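Local coordinates for protein MEM-A1 (Soil metagenome, PDB 6E0S) that probably hydrolyses beta-lactam antibiotics at a zinc-bearing active site, as a metallo-beta-lactamase of subclass B3, at residues T37-G41 / H73-F79; I100-Q104 / T140-N144; Y165-H169 / D217-S221; G173-W178 / M189-D193; D242-R246 / A257-R261. One frame throughout, in Å; residues are numbered along the deposited sequence.

Contact 1 of 5, residues T37-G41 / H73-F79; sequences TYYVG and HIRQLGF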
# COMPACT_ATOMS: atom_id res chain seq x y z
N THR A 37 15.76 0.22 0.18
CA THR A 37 14.34 0.46 -0.09
C THR A 37 14.21 1.52 -1.18
O THR A 37 14.79 2.61 -1.07
CB THR A 37 13.61 0.93 1.18
OG1 THR A 37 13.51 -0.17 2.09
CG2 THR A 37 12.17 1.39 0.86
N TYR A 38 13.47 1.19 -2.24
CA TYR A 38 13.37 2.10 -3.38
C TYR A 38 11.91 2.39 -3.69
O TYR A 38 11.07 1.51 -3.54
CB TYR A 38 14.03 1.51 -4.63
CG TYR A 38 15.51 1.24 -4.49
CD1 TYR A 38 15.98 0.12 -3.80
CD2 TYR A 38 16.44 2.10 -5.05
CE1 TYR A 38 17.36 -0.12 -3.67
CE2 TYR A 38 17.84 1.87 -4.91
CZ TYR A 38 18.26 0.75 -4.21
OH TYR A 38 19.59 0.51 -4.08
N TYR A 39 11.61 3.60 -4.18
CA TYR A 39 10.34 3.81 -4.86
C TYR A 39 10.42 3.37 -6.33
O TYR A 39 11.29 3.84 -7.07
CB TYR A 39 9.95 5.29 -4.79
CG TYR A 39 8.53 5.58 -5.25
CD1 TYR A 39 7.45 5.57 -4.33
CD2 TYR A 39 8.26 5.88 -6.58
CE1 TYR A 39 6.14 5.87 -4.75
CE2 TYR A 39 6.96 6.18 -6.99
CZ TYR A 39 5.92 6.16 -6.07
OH TYR A 39 4.65 6.45 -6.48
N VAL A 40 9.47 2.53 -6.76
CA VAL A 40 9.47 2.06 -8.16
C VAL A 40 8.07 2.19 -8.78
O VAL A 40 7.79 1.62 -9.85
CB VAL A 40 9.97 0.60 -8.26
CG1 VAL A 40 11.45 0.51 -7.94
CG2 VAL A 40 9.12 -0.33 -7.36
N GLY A 41 7.20 2.95 -8.14
CA GLY A 41 5.83 3.12 -8.62
C GLY A 41 5.70 4.17 -9.72
O GLY A 41 6.68 4.57 -10.36
N HIS A 73 11.07 0.14 -13.99
CA HIS A 73 11.74 0.86 -12.92
C HIS A 73 12.67 -0.05 -12.13
O HIS A 73 13.81 0.33 -11.79
CB HIS A 73 10.69 1.48 -11.99
CG HIS A 73 9.96 2.63 -12.61
ND1 HIS A 73 8.74 3.07 -12.16
CD2 HIS A 73 10.26 3.40 -13.68
CE1 HIS A 73 8.33 4.08 -12.90
NE2 HIS A 73 9.23 4.29 -13.85
N ILE A 74 12.20 -1.25 -11.79
CA ILE A 74 13.03 -2.24 -11.11
C ILE A 74 14.29 -2.54 -11.92
O ILE A 74 15.41 -2.48 -11.40
CB ILE A 74 12.20 -3.51 -10.81
CG1 ILE A 74 11.13 -3.19 -9.76
CG2 ILE A 74 13.09 -4.68 -10.30
CD1 ILE A 74 9.98 -4.29 -9.66
N ARG A 75 14.13 -2.83 -13.23
CA ARG A 75 15.29 -3.15 -14.07
C ARG A 75 16.21 -1.95 -14.21
O ARG A 75 17.45 -2.09 -14.20
CB ARG A 75 14.83 -3.60 -15.46
CG ARG A 75 13.93 -4.81 -15.53
CD ARG A 75 13.72 -5.26 -16.98
NE ARG A 75 12.62 -6.22 -17.07
CZ ARG A 75 11.40 -5.93 -17.51
NH1 ARG A 75 11.12 -4.71 -17.97
NH2 ARG A 75 10.47 -6.89 -17.54
N GLN A 76 15.63 -0.76 -14.35
CA GLN A 76 16.43 0.44 -14.56
C GLN A 76 17.39 0.64 -13.39
O GLN A 76 18.53 1.07 -13.59
CB GLN A 76 15.48 1.63 -14.71
CG GLN A 76 16.11 2.97 -14.83
CD GLN A 76 15.03 4.05 -14.97
OE1 GLN A 76 13.83 3.75 -15.11
NE2 GLN A 76 15.46 5.30 -14.96
N LEU A 77 16.94 0.33 -12.18
CA LEU A 77 17.78 0.47 -11.00
C LEU A 77 18.86 -0.60 -10.90
O LEU A 77 19.71 -0.52 -10.00
CB LEU A 77 16.93 0.43 -9.72
CG LEU A 77 15.98 1.61 -9.46
CD1 LEU A 77 15.02 1.25 -8.31
CD2 LEU A 77 16.73 2.89 -9.13
N GLY A 78 18.84 -1.60 -11.77
CA GLY A 78 19.85 -2.64 -11.81
C GLY A 78 19.42 -3.98 -11.22
O GLY A 78 20.28 -4.86 -11.06
N PHE A 79 18.15 -4.16 -10.91
CA PHE A 79 17.63 -5.39 -10.35
C PHE A 79 16.89 -6.21 -11.42
O PHE A 79 16.52 -5.70 -12.48
CB PHE A 79 16.69 -5.08 -9.18
CG PHE A 79 17.35 -4.31 -8.05
CD1 PHE A 79 17.04 -2.98 -7.83
CD2 PHE A 79 18.28 -4.93 -7.22
CE1 PHE A 79 17.64 -2.26 -6.78
CE2 PHE A 79 18.88 -4.22 -6.18
CZ PHE A 79 18.56 -2.88 -5.97
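Y38 and F79 each carry their ring anti to their own carbonyl carbon, Y38 with chi1 -62°, and these first torsions turn the two rings toward one another between strand 37-39 and the turn after helix 66-76. They form an offset edge-to-face pair with planes at 68° and centroids 5.4 Å apart. The F79 edge points at one face of Y38, where CE1 of F79 comes within 3.8 Å of CE1 of Y38, toward the rim of the ring rather than over its middle. L77 slides past the other end of the tyrosine: its CD1 is 3.7 Å from Y38 CD2 and equally close, at 3.7 Å, to CG1 of V40, so one methyl packs against both strand residues. CG1 of V40 also reaches CG1 of I74.

The polar link lies a turn earlier in the helix, at H73. Its ND1 donates to V40 O at 2.9 Å with an N-H...O angle of 161°. The oxygen sits in the imidazole plane, at its edge, while the nitrogen stands above the carbonyl plane of V40. Beyond L77, G78 takes positive phi and F79 N bonds back to I74 O, a Schellman motif that ends the helix and swings F79 to the strand.

Within the alpha-beta/beta-alpha fold, this helix end packs on the seven-stranded sheet: V40 and I74 both rest on L58 of strand 56-59, F79 lies on L49 of strand 48-50, and Y38 touches A32 of strand 31-34.

Contact 2 of 5, residues I100-Q104 / T140-N144; sequences ISELQ and TPVAN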
# COMPACT_ATOMS: atom_id res chain seq x y z
N ILE A 100 -0.68 -6.62 -10.18
CA ILE A 100 0.05 -7.67 -9.48
C ILE A 100 0.17 -8.93 -10.33
O ILE A 100 1.21 -9.59 -10.35
CB ILE A 100 -0.61 -7.95 -8.13
CG1 ILE A 100 -0.34 -6.77 -7.19
CG2 ILE A 100 -0.11 -9.34 -7.58
CD1 ILE A 100 -0.85 -6.96 -5.76
N SER A 101 -0.89 -9.30 -11.05
CA SER A 101 -0.85 -10.51 -11.87
C SER A 101 0.31 -10.48 -12.87
O SER A 101 1.05 -11.47 -13.01
CB SER A 101 -2.21 -10.67 -12.55
OG SER A 101 -2.13 -11.25 -13.80
N GLU A 102 0.52 -9.35 -13.53
CA GLU A 102 1.60 -9.27 -14.52
C GLU A 102 2.97 -9.27 -13.85
O GLU A 102 3.92 -9.91 -14.33
CB GLU A 102 1.41 -8.02 -15.37
CG GLU A 102 2.64 -7.59 -16.20
CD GLU A 102 2.99 -8.56 -17.34
OE1 GLU A 102 2.20 -9.50 -17.62
OE2 GLU A 102 4.06 -8.38 -17.96
N LEU A 103 3.10 -8.55 -12.74
CA LEU A 103 4.38 -8.53 -12.02
C LEU A 103 4.69 -9.91 -11.46
O LEU A 103 5.85 -10.34 -11.45
CB LEU A 103 4.35 -7.47 -10.92
CG LEU A 103 4.55 -6.05 -11.48
CD1 LEU A 103 4.03 -5.01 -10.51
CD2 LEU A 103 6.04 -5.75 -11.77
N GLN A 104 3.68 -10.63 -11.00
CA GLN A 104 3.90 -12.02 -10.61
C GLN A 104 4.30 -12.89 -11.80
O GLN A 104 5.16 -13.77 -11.66
CB GLN A 104 2.64 -12.59 -9.95
CG GLN A 104 2.83 -14.03 -9.54
CD GLN A 104 1.55 -14.67 -9.15
OE1 GLN A 104 0.60 -14.69 -9.95
NE2 GLN A 104 1.47 -15.18 -7.91
N THR A 140 -7.46 -9.54 -13.09
CA THR A 140 -7.01 -10.87 -13.49
C THR A 140 -6.69 -11.70 -12.25
O THR A 140 -5.95 -11.24 -11.38
CB THR A 140 -5.75 -10.80 -14.36
OG1 THR A 140 -6.04 -10.04 -15.53
CG2 THR A 140 -5.35 -12.22 -14.80
N PRO A 141 -7.23 -12.91 -12.12
CA PRO A 141 -6.93 -13.74 -10.95
C PRO A 141 -5.44 -13.92 -10.77
O PRO A 141 -4.68 -14.00 -11.73
CB PRO A 141 -7.62 -15.06 -11.27
CG PRO A 141 -8.72 -14.69 -12.21
CD PRO A 141 -8.16 -13.58 -13.05
N VAL A 142 -5.02 -13.98 -9.50
CA VAL A 142 -3.61 -14.10 -9.11
C VAL A 142 -3.43 -15.47 -8.48
O VAL A 142 -4.19 -15.83 -7.57
CB VAL A 142 -3.19 -12.99 -8.14
CG1 VAL A 142 -1.75 -13.27 -7.61
CG2 VAL A 142 -3.24 -11.63 -8.82
N ALA A 143 -2.44 -16.22 -8.96
CA ALA A 143 -2.12 -17.52 -8.41
C ALA A 143 -1.00 -17.37 -7.38
O ALA A 143 -0.47 -16.29 -7.18
CB ALA A 143 -1.72 -18.48 -9.53
N ASN A 144 -0.62 -18.48 -6.73
CA ASN A 144 0.52 -18.51 -5.81
C ASN A 144 0.38 -17.42 -4.73
O ASN A 144 1.32 -16.67 -4.44
CB ASN A 144 1.84 -18.37 -6.58
CG ASN A 144 2.16 -19.58 -7.47
OD1 ASN A 144 1.56 -20.67 -7.36
ND2 ASN A 144 3.14 -19.40 -8.36
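Q104 reaches from helix 100-107 to the loop residues V142 and A143 with an extended chain. Its CG stands opposite the backbone N (chi1 180°), and the next bond stays straight, carrying the amide clear of the helix. CD then passes V142 CG1 at 3.9 Å, and OE1 of Q104 lies 3.6 Å from the same methyl. NE2 of Q104 points almost straight at A143 O, but the separation of 2.4 Å is too short for a normal hydrogen bond, so its exact geometry is doubtful. The same NE2 also has a hydrogen bond to A109 O, which is consistent with the modelled orientation of the amide.

V142 spreads its two methyls between separate neighbours. CG1 is directed at the Q104 amide, whereas CG2 faces the first turn of the segment, 4.0 Å from CB of S101 and 4.1 Å from CG2 of I100. The I100 and V142 side chains cross at about a right angle.

The loop runs from helix 115-123 to strand 145-148 and so belongs to a beta-alpha-beta crossover joining the parallel strands 110-114 and 145-148 at one border of the larger sheet. I100, Q104 and V142 all touch V111 of strand 110-114, and V142 is bonded through its backbone to L121.

S101 has an unusual first torsion, 147°, away from the staggered positions. It places OG alongside the methyl of T140, 3.5 Å from CG2, with T140 CB 3.7 Å from the same oxygen.

Contact 3 of 5, residues Y165-H169 / D217-S221; sequences YTPGH and DIKKS. With ZN (zinc ion), chain B.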
# COMPACT_ATOMS: atom_id res chain seq x y z
N TYR A 165 -2.75 -5.05 9.93
CA TYR A 165 -4.08 -4.94 9.34
C TYR A 165 -4.62 -3.53 9.55
O TYR A 165 -4.65 -3.03 10.68
CB TYR A 165 -5.01 -5.98 9.98
CG TYR A 165 -4.94 -7.39 9.42
CD1 TYR A 165 -3.82 -7.85 8.75
CD2 TYR A 165 -6.01 -8.27 9.61
CE1 TYR A 165 -3.79 -9.17 8.20
CE2 TYR A 165 -5.98 -9.58 9.12
CZ TYR A 165 -4.88 -10.02 8.41
OH TYR A 165 -4.88 -11.32 7.92
N THR A 166 -5.04 -2.88 8.47
CA THR A 166 -5.67 -1.56 8.55
C THR A 166 -6.88 -1.51 7.63
O THR A 166 -6.94 -0.72 6.68
CB THR A 166 -4.68 -0.45 8.18
OG1 THR A 166 -4.12 -0.71 6.88
CG2 THR A 166 -3.56 -0.33 9.22
N PRO A 167 -7.88 -2.36 7.89
CA PRO A 167 -9.09 -2.34 7.05
C PRO A 167 -9.94 -1.09 7.30
O PRO A 167 -9.79 -0.37 8.30
CB PRO A 167 -9.83 -3.60 7.48
CG PRO A 167 -9.42 -3.81 8.95
CD PRO A 167 -7.97 -3.37 8.97
N GLY A 168 -10.84 -0.84 6.34
CA GLY A 168 -11.85 0.21 6.46
C GLY A 168 -12.10 0.83 5.09
O GLY A 168 -13.25 0.93 4.63
N HIS A 169 -11.01 1.23 4.43
CA HIS A 169 -11.10 1.53 3.00
C HIS A 169 -11.53 0.29 2.22
O HIS A 169 -12.38 0.39 1.32
CB HIS A 169 -9.75 2.05 2.49
CG HIS A 169 -9.80 2.53 1.06
ND1 HIS A 169 -10.38 3.72 0.70
CD2 HIS A 169 -9.32 1.99 -0.09
CE1 HIS A 169 -10.30 3.88 -0.61
NE2 HIS A 169 -9.66 2.84 -1.12
N ASP A 217 -13.73 -0.56 12.03
CA ASP A 217 -12.47 -0.86 11.37
C ASP A 217 -11.70 0.40 10.99
O ASP A 217 -10.51 0.52 11.26
CB ASP A 217 -12.72 -1.67 10.09
CG ASP A 217 -12.86 -3.15 10.33
OD1 ASP A 217 -12.74 -3.62 11.49
OD2 ASP A 217 -13.10 -3.85 9.32
N ILE A 218 -12.35 1.31 10.26
CA ILE A 218 -11.60 2.45 9.74
C ILE A 218 -11.10 3.34 10.88
O ILE A 218 -9.98 3.85 10.83
CB ILE A 218 -12.41 3.24 8.70
CG1 ILE A 218 -11.48 4.06 7.82
CG2 ILE A 218 -13.40 4.18 9.33
CD1 ILE A 218 -12.08 4.30 6.43
N LYS A 219 -11.92 3.54 11.92
CA LYS A 219 -11.47 4.33 13.07
C LYS A 219 -10.31 3.64 13.76
O LYS A 219 -9.32 4.28 14.16
CB LYS A 219 -12.61 4.53 14.06
CG LYS A 219 -13.74 5.43 13.57
CD LYS A 219 -14.89 5.47 14.58
CE LYS A 219 -14.53 6.39 15.74
NZ LYS A 219 -14.42 7.81 15.23
N LYS A 220 -10.38 2.31 13.89
CA LYS A 220 -9.26 1.63 14.54
C LYS A 220 -8.00 1.70 13.69
O LYS A 220 -6.89 1.87 14.22
CB LYS A 220 -9.63 0.18 14.84
CG LYS A 220 -8.59 -0.51 15.70
CD LYS A 220 -8.82 -2.01 15.76
CE LYS A 220 -7.76 -2.69 16.62
NZ LYS A 220 -7.45 -4.05 16.05
N SER A 221 -8.14 1.58 12.36
CA SER A 221 -6.99 1.65 11.46
C SER A 221 -6.36 3.05 11.47
O SER A 221 -5.14 3.18 11.43
CB SER A 221 -7.38 1.26 10.03
OG SER A 221 -7.95 -0.03 10.02
ZN ZN B . -8.98 1.63 -2.93
O HOH W 1 -9.07 2.72 -4.56
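This is a buried packing contact in which the zinc-ligand loop 165-169 lies against one side of helix 214-226, with T166 and P167 facing S221 and G168 facing I218. The backbones come very close: G168 CA is 4.0 Å from CA of I218, and the isoleucine's CD1 reaches past the glycine to within 3.8 Å of H169 N.

S221 OG sits between two carbonyl oxygens, D217 O one turn back in its own helix at 2.9 Å and P167 O across the contact at 2.5 Å. Its single proton could serve either acceptor, and the shorter distance is doubtful as a bond length. The proline ring crosses D217 at about a right angle, its CG 3.7 Å from OD2, which is hydrogen-bonded to Y211 OH.

Past the glycine, H169 turns away from the helix and binds zinc through NE2 at 2.3 Å, with a water 2.0 Å from the metal; H91 and H93 complete the site. ND1 of H169 bonds to N196 O, which helps fix the ring's rotation.

I218 also touches L275 of the long helix 263-285, while T166 bonds through its backbone to G173, just before strand 174-182.

Contact 4 of 5, residues G173-W178 / M189-D193; sequences GVSWTW and MVYAD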
# COMPACT_ATOMS: atom_id res chain seq x y z
N GLY A 173 -7.56 -4.33 3.81
CA GLY A 173 -6.41 -3.44 3.71
C GLY A 173 -5.33 -3.74 4.74
O GLY A 173 -5.61 -4.05 5.90
N VAL A 174 -4.06 -3.62 4.30
CA VAL A 174 -2.90 -3.90 5.15
C VAL A 174 -1.86 -2.81 4.95
O VAL A 174 -1.55 -2.41 3.82
CB VAL A 174 -2.26 -5.29 4.86
CG1 VAL A 174 -0.99 -5.49 5.75
CG2 VAL A 174 -3.27 -6.42 5.06
N SER A 175 -1.35 -2.28 6.06
CA SER A 175 -0.17 -1.43 6.05
C SER A 175 1.04 -2.27 6.47
O SER A 175 0.91 -3.19 7.27
CB SER A 175 -0.34 -0.22 6.97
OG SER A 175 -1.52 0.51 6.59
N TRP A 176 2.21 -1.93 5.94
CA TRP A 176 3.41 -2.75 6.09
C TRP A 176 4.56 -1.95 6.72
O TRP A 176 4.81 -0.80 6.34
CB TRP A 176 3.83 -3.29 4.73
CG TRP A 176 2.79 -4.11 4.06
CD1 TRP A 176 1.84 -3.66 3.16
CD2 TRP A 176 2.60 -5.51 4.19
NE1 TRP A 176 1.09 -4.73 2.72
CE2 TRP A 176 1.54 -5.87 3.33
CE3 TRP A 176 3.23 -6.51 4.94
CZ2 TRP A 176 1.09 -7.19 3.21
CZ3 TRP A 176 2.79 -7.81 4.82
CH2 TRP A 176 1.73 -8.14 3.95
N THR A 177 5.28 -2.56 7.67
CA THR A 177 6.34 -1.82 8.35
C THR A 177 7.65 -2.63 8.35
O THR A 177 7.64 -3.87 8.38
CB THR A 177 5.97 -1.46 9.80
OG1 THR A 177 5.83 -2.66 10.56
CG2 THR A 177 4.65 -0.67 9.87
N TRP A 178 8.77 -1.91 8.27
CA TRP A 178 10.09 -2.55 8.29
C TRP A 178 11.11 -1.48 8.64
O TRP A 178 10.80 -0.29 8.71
CB TRP A 178 10.45 -3.22 6.94
CG TRP A 178 10.63 -2.30 5.74
CD1 TRP A 178 11.80 -1.99 5.12
CD2 TRP A 178 9.59 -1.63 5.00
NE1 TRP A 178 11.57 -1.15 4.05
CE2 TRP A 178 10.22 -0.91 3.97
CE3 TRP A 178 8.20 -1.54 5.13
CZ2 TRP A 178 9.51 -0.12 3.06
CZ3 TRP A 178 7.49 -0.76 4.21
CH2 TRP A 178 8.14 -0.08 3.20
N MET A 189 10.30 2.39 8.48
CA MET A 189 9.60 2.60 7.23
C MET A 189 8.14 2.20 7.39
O MET A 189 7.84 1.20 8.05
CB MET A 189 10.23 1.77 6.10
CG MET A 189 11.79 1.81 6.13
SD MET A 189 12.39 3.47 5.73
CE MET A 189 11.96 3.60 4.02
N VAL A 190 7.23 2.99 6.80
CA VAL A 190 5.82 2.65 6.87
C VAL A 190 5.23 2.78 5.48
O VAL A 190 5.26 3.88 4.91
CB VAL A 190 5.04 3.54 7.86
CG1 VAL A 190 3.53 3.27 7.73
CG2 VAL A 190 5.53 3.34 9.32
N TYR A 191 4.73 1.67 4.93
CA TYR A 191 3.92 1.68 3.70
C TYR A 191 2.47 1.72 4.16
O TYR A 191 1.92 0.72 4.59
CB TYR A 191 4.18 0.47 2.81
CG TYR A 191 3.54 0.64 1.44
CD1 TYR A 191 4.33 0.97 0.33
CD2 TYR A 191 2.16 0.47 1.25
CE1 TYR A 191 3.79 1.12 -0.92
CE2 TYR A 191 1.60 0.59 -0.07
CZ TYR A 191 2.44 0.93 -1.11
OH TYR A 191 1.96 1.09 -2.41
N ALA A 192 1.86 2.89 4.11
CA ALA A 192 0.53 3.06 4.69
C ALA A 192 -0.53 2.80 3.63
O ALA A 192 -0.47 3.37 2.53
CB ALA A 192 0.38 4.47 5.27
N ASP A 193 -1.51 1.97 3.97
CA ASP A 193 -2.65 1.76 3.10
C ASP A 193 -3.54 2.99 3.13
O ASP A 193 -3.41 3.86 4.00
CB ASP A 193 -3.45 0.53 3.52
CG ASP A 193 -4.46 0.09 2.45
OD1 ASP A 193 -5.37 -0.69 2.79
OD2 ASP A 193 -4.34 0.52 1.28
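S175 OG has two hydrogen-bond partners, accepting from D193 N across the hairpin (3.0 Å, N-H...O angle 176°) and sharing another bond with T166 OG1. It lies at the open end of the antiparallel beta hairpin made by strands 174-182 and 185-192 in the smaller sheet of the fold. From there the strands run on in regular register: W176 and W178 form hydrogen-bonded pairs with Y191 and M189, and T177 stands opposite V190 in a non-hydrogen-bonded pair. The bonds of W176 with Y191 are 3.0 Å from W176 N to Y191 O and 2.8 Å from Y191 N to W176 O.

W176, W178, Y191 and M189 share one face, which is turned to strands 48-50 and 56-59 of the other sheet and packs between the two sheets. Y191 OH bonds to D60, and W176 NE1 to N89 O.

At the zinc end, D193 lies beside the start of the first strand, OD1 3.1 Å from G173 CA. Its OD2 accepts from H91 ND1, so this carboxylate is a second-shell partner that orients a metal ligand.

W178 has its CG between backbone N and carbonyl carbon (chi1 66°), which folds the indole over its cross-strand partner. M189 CB makes a CH-pi contact 3.6 Å from the centroid of the six-membered ring, and Y191 CB meets the indole edge in plane, 3.8 Å from CZ3.

Contact 5 of 5, residues D242-R246 / A257-R261; sequences DLWRR and AFIDR. With PO4 (phosphate ion), chain D.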
# COMPACT_ATOMS: atom_id res chain seq x y z
N ASP A 242 2.32 13.13 1.32
CA ASP A 242 3.26 14.22 1.02
C ASP A 242 4.60 13.70 0.52
O ASP A 242 5.64 14.31 0.81
CB ASP A 242 3.51 15.11 2.25
CG ASP A 242 2.30 15.95 2.66
OD1 ASP A 242 1.34 16.14 1.88
OD2 ASP A 242 2.34 16.44 3.81
N LEU A 243 4.60 12.57 -0.19
CA LEU A 243 5.88 12.01 -0.64
C LEU A 243 6.62 12.98 -1.55
O LEU A 243 7.85 13.12 -1.46
CB LEU A 243 5.66 10.69 -1.36
CG LEU A 243 6.96 9.97 -1.73
CD1 LEU A 243 7.83 9.65 -0.50
CD2 LEU A 243 6.57 8.69 -2.50
N TRP A 244 5.91 13.67 -2.45
CA TRP A 244 6.61 14.52 -3.41
C TRP A 244 7.14 15.78 -2.75
O TRP A 244 8.22 16.27 -3.12
CB TRP A 244 5.71 14.84 -4.60
CG TRP A 244 5.14 13.58 -5.20
CD1 TRP A 244 3.82 13.28 -5.43
CD2 TRP A 244 5.90 12.43 -5.64
NE1 TRP A 244 3.72 12.00 -5.97
CE2 TRP A 244 4.98 11.47 -6.11
CE3 TRP A 244 7.27 12.13 -5.66
CZ2 TRP A 244 5.38 10.21 -6.59
CZ3 TRP A 244 7.68 10.90 -6.15
CH2 TRP A 244 6.74 9.95 -6.61
N ARG A 245 6.45 16.30 -1.74
CA ARG A 245 7.00 17.42 -0.99
C ARG A 245 8.32 17.04 -0.32
O ARG A 245 9.29 17.80 -0.35
CB ARG A 245 6.00 17.94 0.05
CG ARG A 245 6.61 19.02 0.92
CD ARG A 245 5.67 19.56 1.99
NE ARG A 245 5.16 18.54 2.91
CZ ARG A 245 5.89 17.92 3.86
NH1 ARG A 245 7.17 18.21 4.04
NH2 ARG A 245 5.31 17.01 4.64
N ARG A 246 8.38 15.84 0.26
CA ARG A 246 9.61 15.41 0.92
C ARG A 246 10.70 15.07 -0.10
O ARG A 246 11.86 15.44 0.08
CB ARG A 246 9.34 14.21 1.82
CG ARG A 246 8.51 14.53 3.06
CD ARG A 246 8.43 13.29 3.99
NE ARG A 246 7.24 12.51 3.68
CZ ARG A 246 7.24 11.21 3.38
NH1 ARG A 246 8.37 10.49 3.39
NH2 ARG A 246 6.08 10.64 3.07
N ALA A 257 15.76 13.76 3.63
CA ALA A 257 14.58 14.45 3.11
C ALA A 257 13.31 13.66 3.38
O ALA A 257 12.23 14.25 3.54
CB ALA A 257 14.72 14.70 1.62
N PHE A 258 13.41 12.34 3.43
CA PHE A 258 12.23 11.50 3.58
C PHE A 258 11.79 11.35 5.02
O PHE A 258 10.67 10.90 5.26
CB PHE A 258 12.48 10.11 2.97
CG PHE A 258 12.72 10.17 1.50
CD1 PHE A 258 11.67 10.41 0.63
CD2 PHE A 258 13.98 9.99 0.97
CE1 PHE A 258 11.89 10.47 -0.75
CE2 PHE A 258 14.21 10.05 -0.39
CZ PHE A 258 13.16 10.31 -1.25
N ILE A 259 12.66 11.71 5.98
CA ILE A 259 12.39 11.46 7.39
C ILE A 259 11.50 12.55 7.97
O ILE A 259 11.81 13.74 7.86
CB ILE A 259 13.70 11.35 8.19
CG1 ILE A 259 14.46 10.10 7.71
CG2 ILE A 259 13.39 11.32 9.70
CD1 ILE A 259 15.80 9.87 8.39
N ASP A 260 10.40 12.14 8.60
CA ASP A 260 9.52 13.07 9.31
C ASP A 260 8.69 12.23 10.27
O ASP A 260 7.73 11.57 9.85
CB ASP A 260 8.62 13.83 8.35
CG ASP A 260 7.74 14.85 9.07
OD1 ASP A 260 7.27 15.78 8.40
OD2 ASP A 260 7.54 14.73 10.30
N ARG A 261 9.03 12.29 11.56
CA ARG A 261 8.38 11.39 12.50
C ARG A 261 6.94 11.78 12.81
O ARG A 261 6.26 11.02 13.51
CB ARG A 261 9.22 11.29 13.78
CG ARG A 261 10.48 10.41 13.59
CD ARG A 261 11.15 10.02 14.93
NE ARG A 261 10.25 9.30 15.83
CZ ARG A 261 9.98 7.99 15.74
NH1 ARG A 261 10.53 7.23 14.80
NH2 ARG A 261 9.16 7.43 16.62
P PO4 D . 2.63 16.20 -2.51
O1 PO4 D . 1.68 16.56 -1.37
O2 PO4 D . 3.74 15.33 -1.99
O3 PO4 D . 1.84 15.47 -3.58
O4 PO4 D . 3.24 17.47 -3.07
O HOH W 2 8.29 16.61 6.24
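The guanidinium of R246 holds F258 O near its edge: NH1 donates at 3.0 Å, along a lone pair in the carbonyl plane, with the oxygen tilted 27° from the guanidinium plane and the bond bent to 138°. R246 has two deposited conformers, and this geometry describes one. The same NH1 lies at the edge of the F258 ring, which L243 CD1 approaches obliquely, 4.1 Å from F258 CD1. A second flat group, the W244 indole, has L243 CD2 over one face toward its rim and a phosphate oxygen at its edge.

The contact joins the N-terminal turn of helix 243-247 to the 3-10 turn and loop that lead into the C-terminal helix 263-285; D260 caps that helix through Q262 N. D242 occupies the N-cap position of the first helix but makes no capping bond. Instead phosphate O2, probably from the crystallisation liquor, takes a hydrogen bond from R245 N at 2.9 Å and a weak one from W244 N, so the anion sits at the N-terminal end of the helix.

NH2 of R246 bonds to L233 O and G241 O, so in the conformer described carbonyls of F258, L233 and G241 hold the buried guanidinium. R245 bends at chi3 to bring D242 OD2 into its plane, a salt bridge of 3.1 Å from NH2 on the anti side of the carboxylate. On the other side of NH2, between NH1 and NH2, a water accepts from R245 NH1 at 2.9 Å and in turn donates to D260 OD1.

How the contacts relate
Contact 4 is the most central, its centre about 6 Å from that of the chain. T166 OG1 of contact 3 packs 3.6 Å from D193 CB, and T37 OG1 of contact 1 lies 2.9 Å from W178 NE1, so the hairpin connects the zinc-ligand loop with the first sheet. Contacts 1 and 3 themselves are about 30 Å apart between centres, on opposite sides of the chain's centre. Contact 5 joins contact 1 through Y39 CE1 and L243 CD2, 3.6 Å apart. Contact 2 touches none of the others. Contact 3 supplies a zinc ligand directly, whereas the D193 side chain of contact 4 is about 6 Å from a bound zinc and I100 of contact 2 about 12 Å.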